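Local coordinates for putative Endoribonuclease L-PSP (Entamoeba histolytica, PDB 3M1X), which is of unknown function but belongs to the RutC (YjgF/YER057c/UK114) family and may have deaminase activity, at residues V96-L101 with P124-F129; C100-I105 with A138-E143. All coordinates share one frame; numbering follows the deposited sequence.

Contacts 1 and 2 lie on the two edges of one strand, 95-102, their centres 11 Å apart. In contact 1 it runs parallel to strand 125-130; in contact 2 its C-terminal end meets strand 140-146 antiparallel. Cys100 and Leu101 belong to both: Cys100 N and O bond toward 124-129, Leu101 N and O toward 138-143. The alternation continues both ways, Leu102 N lying 2.9 Å from Phe129 O and Thr99 N 3.0 Å from Glu143 O. Citrate, probably from the crystallisation liquor, lies about 3 Å from the side chains of Arg126 (contact 1) and Glu141 (contact 2), evidently as different molecules; since Glu141 packs on Cys128 of the third subunit, these probably mark equivalent intersubunit pockets.

Contact 1: V96-L101 with P124-F129; sequences VKTTCL and PARACF
Phe129 and Leu101 stand side by side at one end of this parallel strand pair, Leu101 CD2 3.4 Å from Phe129 CZ. CG of Phe129 sits between its backbone N and carbonyl carbon (chi1 63°), bringing the ring to Leu101; Thr99 CG2 meets the ring edge at CE2, 3.9 Å away. Lys97, on the same face, bends at chi2 and chi4 so that its CD packs 3.8 Å from Ala125 CB and its NZ, salt-bridged to Glu143 of the second subunit, donates to Thr98 O at 2.9 Å. That oxygen also accepts from Ala127 N, the two donors arriving from opposite faces of its plane. Five backbone hydrogen bonds fix the register. On the other face Thr98 OG1 lies 3.4 Å from Arg126 CG, and Cys100 SG 3.9 Å from Arg126 CD. Cys128 SG sits over one guanidinium face, toward its rim, and a citrate, probably from the crystallisation liquor, accepts from Arg126 NE and Cys128 N. Helix 108-119 connects the strands as a beta-alpha-beta unit and packs on this face: Thr98 OG1 is hydrogen-bonded to Tyr115 OH and Arg126 NH1 to Asn112 OD1, and Tyr115 makes a cation-pi contact with Arg126; strand 140-146 borders the far edge of 95-102.

Contact 2: C100-I105 with A138-E143; sequences CLLADI and ALVEVE
Leu101 and Glu141 form the hydrogen-bonded pair at the centre of this antiparallel contact. Leu101 N reaches Glu141 O at 2.8 Å, nearly straight (166° at the hydrogen), and Glu141 N returns the bond to Leu101 O at 2.9 Å. Leu101 CD1 closes to 3.4 Å from the backbone oxygen Glu141 O. The side chains run alongside each other: the extended Glu141, with CG anti to its backbone N (chi1 180°), carries OE2 to 3.9 Å from Leu101 CD2 and also comes within about 3 Å of a bound citrate. This buried face continues onto Leu134 and onto Phe129 and Cys128 of the third subunit. Strand 140-146 lies between 95-102 and 51-59, antiparallel to both, in the mixed sheet of the YjgF-like fold, whose helices 70-87 and 108-119 pack on the opposite face. There the non-hydrogen-bonded pairs meet more lightly: Cys100 SG lies 4.1 Å from Val142 CG1, and the Leu102 and Val140 side chains cross at an angle, CD2 to CG2 at the same distance. Beyond Leu102 the pairing passes into partly exposed loop. Ala103 N still bonds to Leu139 O, but from 53° out of the carbonyl plane. A water 2.8 Å from Leu139 O probably donates to it, and accepts weakly from Asp104 N.

Contact 1: V96-L101 with P124-F129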
loop_
_atom_site.group_PDB
_atom_site.type_symbol
_atom_site.label_atom_id
_atom_site.label_comp_id
_atom_site.label_asym_id
_atom_site.label_seq_id
_atom_site.Cartn_x
_atom_site.Cartn_y
_atom_site.Cartn_z
ATOM N N VAL A 96 -3.830 -12.776 -1.102
ATOM C CA VAL A 96 -3.893 -12.571 0.377
ATOM C C VAL A 96 -4.362 -11.199 0.711
ATOM O O VAL A 96 -5.027 -11.050 1.771
ATOM C CB VAL A 96 -2.551 -12.863 1.132
ATOM C CG1 VAL A 96 -2.170 -14.286 0.859
ATOM C CG2 VAL A 96 -1.398 -11.868 0.818
ATOM N N LYS A 97 -4.086 -10.187 -0.086
ATOM C CA LYS A 97 -4.366 -8.804 0.259
ATOM C C LYS A 97 -4.509 -8.031 -1.020
ATOM O O LYS A 97 -3.704 -8.182 -1.933
ATOM C CB LYS A 97 -3.168 -8.248 1.098
ATOM C CG LYS A 97 -3.080 -6.766 1.325
ATOM C CD LYS A 97 -4.185 -6.267 2.203
ATOM C CE LYS A 97 -4.002 -4.754 2.653
ATOM N NZ LYS A 97 -3.827 -3.906 1.462
ATOM N N THR A 98 -5.476 -7.117 -1.083
ATOM C CA THR A 98 -5.618 -6.144 -2.149
ATOM C C THR A 98 -5.655 -4.731 -1.593
ATOM O O THR A 98 -5.945 -4.530 -0.422
ATOM C CB THR A 98 -6.897 -6.391 -2.957
ATOM O OG1 THR A 98 -8.000 -6.039 -2.143
ATOM C CG2 THR A 98 -7.030 -7.803 -3.468
ATOM N N THR A 99 -5.364 -3.796 -2.464
ATOM C CA THR A 99 -5.581 -2.410 -2.196
ATOM C C THR A 99 -6.362 -1.870 -3.387
ATOM O O THR A 99 -5.940 -2.035 -4.549
ATOM C CB THR A 99 -4.298 -1.610 -1.971
ATOM O OG1 THR A 99 -3.562 -2.255 -0.928
ATOM C CG2 THR A 99 -4.612 -0.168 -1.549
ATOM N N CYS A 100 -7.484 -1.220 -3.110
ATOM C CA CYS A 100 -8.470 -0.785 -4.106
ATOM C C CYS A 100 -8.588 0.725 -4.080
ATOM O O CYS A 100 -9.004 1.286 -3.069
ATOM C CB CYS A 100 -9.814 -1.443 -3.816
ATOM S SG CYS A 100 -9.779 -3.245 -3.831
ATOM N N LEU A 101 -8.148 1.343 -5.182
ATOM C CA LEU A 101 -8.077 2.793 -5.313
ATOM C C LEU A 101 -9.138 3.265 -6.236
ATOM O O LEU A 101 -9.268 2.749 -7.373
ATOM C CB LEU A 101 -6.713 3.208 -5.837
ATOM C CG LEU A 101 -5.483 2.829 -5.013
ATOM C CD1 LEU A 101 -5.013 1.410 -5.234
ATOM C CD2 LEU A 101 -4.340 3.836 -5.346
ATOM N N PRO A 124 -9.901 -11.853 0.398
ATOM C CA PRO A 124 -8.601 -11.286 0.778
ATOM C C PRO A 124 -8.740 -10.249 1.895
ATOM O O PRO A 124 -9.817 -9.613 2.016
ATOM C CB PRO A 124 -8.073 -10.627 -0.505
ATOM C CG PRO A 124 -8.781 -11.390 -1.612
ATOM C CD PRO A 124 -10.131 -11.716 -1.067
ATOM N N ALA A 125 -7.676 -9.977 2.574
ATOM C CA ALA A 125 -7.585 -8.750 3.298
ATOM C C ALA A 125 -7.654 -7.604 2.318
ATOM O O ALA A 125 -7.287 -7.752 1.149
ATOM C CB ALA A 125 -6.321 -8.696 4.164
ATOM N N ARG A 126 -8.046 -6.410 2.748
ATOM C CA ARG A 126 -8.322 -5.306 1.834
ATOM C C ARG A 126 -8.185 -3.959 2.496
ATOM O O ARG A 126 -8.509 -3.787 3.667
ATOM C CB ARG A 126 -9.737 -5.450 1.260
ATOM C CG ARG A 126 -10.010 -4.527 0.084
ATOM C CD ARG A 126 -11.336 -4.819 -0.575
ATOM N NE ARG A 126 -12.448 -4.337 0.228
ATOM C CZ ARG A 126 -13.665 -4.252 -0.237
ATOM N NH1 ARG A 126 -14.008 -4.756 -1.403
ATOM N NH2 ARG A 126 -14.605 -3.662 0.523
ATOM N N ALA A 127 -7.705 -2.989 1.716
ATOM C CA ALA A 127 -7.838 -1.585 2.038
ATOM C C ALA A 127 -8.295 -0.848 0.833
ATOM O O ALA A 127 -7.865 -1.130 -0.278
ATOM C CB ALA A 127 -6.524 -0.997 2.530
ATOM N N CYS A 128 -9.173 0.107 1.028
ATOM C CA CYS A 128 -9.773 0.885 -0.059
ATOM C C CYS A 128 -9.769 2.367 0.296
ATOM O O CYS A 128 -9.878 2.778 1.435
ATOM C CB CYS A 128 -11.268 0.516 -0.242
ATOM S SG CYS A 128 -11.610 -1.196 -0.491
ATOM N N PHE A 129 -9.651 3.186 -0.735
ATOM C CA PHE A 129 -9.712 4.633 -0.559
ATOM C C PHE A 129 -9.948 5.273 -1.888
ATOM O O PHE A 129 -9.731 4.688 -2.960
ATOM C CB PHE A 129 -8.435 5.199 0.108
ATOM C CG PHE A 129 -7.151 5.018 -0.691
ATOM C CD1 PHE A 129 -6.664 5.986 -1.486
ATOM C CD2 PHE A 129 -6.451 3.835 -0.557
ATOM C CE1 PHE A 129 -5.485 5.793 -2.202
ATOM C CE2 PHE A 129 -5.300 3.655 -1.255
ATOM C CZ PHE A 129 -4.796 4.618 -2.031
#

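Contact 2: C100-I105 with A138-E143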
loop_
_atom_site.group_PDB
_atom_site.type_symbol
_atom_site.label_atom_id
_atom_site.label_comp_id
_atom_site.label_asym_id
_atom_site.label_seq_id
_atom_site.Cartn_x
_atom_site.Cartn_y
_atom_site.Cartn_z
ATOM N N CYS A 100 -7.484 -1.220 -3.110
ATOM C CA CYS A 100 -8.470 -0.785 -4.106
ATOM C C CYS A 100 -8.588 0.725 -4.080
ATOM O O CYS A 100 -9.004 1.286 -3.069
ATOM C CB CYS A 100 -9.814 -1.443 -3.816
ATOM S SG CYS A 100 -9.779 -3.245 -3.831
ATOM N N LEU A 101 -8.148 1.343 -5.182
ATOM C CA LEU A 101 -8.077 2.793 -5.313
ATOM C C LEU A 101 -9.138 3.265 -6.236
ATOM O O LEU A 101 -9.268 2.749 -7.373
ATOM C CB LEU A 101 -6.713 3.208 -5.837
ATOM C CG LEU A 101 -5.483 2.829 -5.013
ATOM C CD1 LEU A 101 -5.013 1.410 -5.234
ATOM C CD2 LEU A 101 -4.340 3.836 -5.346
ATOM N N LEU A 102 -9.916 4.234 -5.827
ATOM C CA LEU A 102 -10.999 4.818 -6.662
ATOM C C LEU A 102 -10.712 6.245 -6.973
ATOM O O LEU A 102 -10.214 6.974 -6.129
ATOM C CB LEU A 102 -12.331 4.712 -5.887
ATOM C CG LEU A 102 -12.786 3.302 -5.615
ATOM C CD1 LEU A 102 -13.924 3.340 -4.569
ATOM C CD2 LEU A 102 -13.201 2.586 -6.873
ATOM N N ALA A 103 -11.148 6.678 -8.125
ATOM C CA ALA A 103 -11.120 8.107 -8.468
ATOM C C ALA A 103 -12.183 8.843 -7.691
ATOM O O ALA A 103 -12.053 10.057 -7.462
ATOM C CB ALA A 103 -11.296 8.337 -9.991
ATOM N N ASP A 104 -13.237 8.176 -7.260
ATOM C CA ASP A 104 -14.388 8.814 -6.661
ATOM C C ASP A 104 -15.004 7.889 -5.638
ATOM O O ASP A 104 -15.406 6.747 -5.960
ATOM C CB ASP A 104 -15.462 9.072 -7.781
ATOM C CG ASP A 104 -16.804 9.699 -7.294
ATOM O OD1 ASP A 104 -17.064 9.932 -6.071
ATOM O OD2 ASP A 104 -17.510 10.121 -8.262
ATOM N N ILE A 105 -15.068 8.310 -4.407
ATOM C CA ILE A 105 -15.579 7.490 -3.333
ATOM C C ILE A 105 -17.012 7.011 -3.585
ATOM O O ILE A 105 -17.441 5.967 -3.015
ATOM C CB ILE A 105 -15.408 8.119 -1.950
ATOM C CG1 ILE A 105 -15.414 7.060 -0.840
ATOM C CG2 ILE A 105 -16.457 9.211 -1.738
ATOM C CD1 ILE A 105 -14.264 6.034 -0.782
ATOM N N ALA A 138 -7.693 7.039 -14.971
ATOM C CA ALA A 138 -8.480 5.840 -14.622
ATOM C C ALA A 138 -9.437 6.103 -13.517
ATOM O O ALA A 138 -9.170 6.903 -12.583
ATOM C CB ALA A 138 -7.448 4.737 -14.179
ATOM N N LEU A 139 -10.525 5.372 -13.505
ATOM C CA LEU A 139 -11.483 5.494 -12.454
ATOM C C LEU A 139 -11.247 4.581 -11.242
ATOM O O LEU A 139 -11.829 4.737 -10.195
ATOM C CB LEU A 139 -12.880 5.161 -12.997
ATOM C CG LEU A 139 -13.431 6.123 -14.056
ATOM C CD1 LEU A 139 -14.801 5.659 -14.436
ATOM C CD2 LEU A 139 -13.368 7.620 -13.568
ATOM N N VAL A 140 -10.414 3.558 -11.436
ATOM C CA VAL A 140 -10.181 2.485 -10.459
ATOM C C VAL A 140 -8.853 1.845 -10.771
ATOM O O VAL A 140 -8.511 1.666 -11.930
ATOM C CB VAL A 140 -11.345 1.495 -10.473
ATOM C CG1 VAL A 140 -11.675 0.983 -11.872
ATOM C CG2 VAL A 140 -11.104 0.338 -9.525
ATOM N N GLU A 141 -8.125 1.484 -9.713
ATOM C CA GLU A 141 -6.867 0.809 -9.781
ATOM C C GLU A 141 -6.838 -0.202 -8.670
ATOM O O GLU A 141 -7.176 0.149 -7.540
ATOM C CB GLU A 141 -5.752 1.846 -9.633
ATOM C CG GLU A 141 -4.350 1.278 -9.683
ATOM C CD GLU A 141 -3.260 2.322 -9.306
ATOM O OE1 GLU A 141 -3.274 3.277 -9.941
ATOM O OE2 GLU A 141 -2.531 2.064 -8.335
ATOM N N VAL A 142 -6.404 -1.443 -8.903
ATOM C CA VAL A 142 -6.353 -2.483 -7.854
ATOM C C VAL A 142 -5.010 -3.190 -7.937
ATOM O O VAL A 142 -4.644 -3.691 -8.993
ATOM C CB VAL A 142 -7.498 -3.482 -7.968
ATOM C CG1 VAL A 142 -7.351 -4.536 -6.806
ATOM C CG2 VAL A 142 -8.888 -2.796 -7.867
ATOM N N GLU A 143 -4.291 -3.162 -6.846
ATOM C CA GLU A 143 -3.055 -3.957 -6.680
ATOM C C GLU A 143 -3.297 -5.090 -5.717
ATOM O O GLU A 143 -4.298 -5.115 -4.971
ATOM C CB GLU A 143 -1.902 -3.094 -6.197
ATOM C CG GLU A 143 -2.199 -2.409 -4.850
ATOM C CD GLU A 143 -1.100 -1.639 -4.291
ATOM O OE1 GLU A 143 -0.032 -1.507 -4.791
ATOM O OE2 GLU A 143 -1.343 -1.029 -3.182
HETATM O O HOH W 1 -14.019 6.011 -9.052
#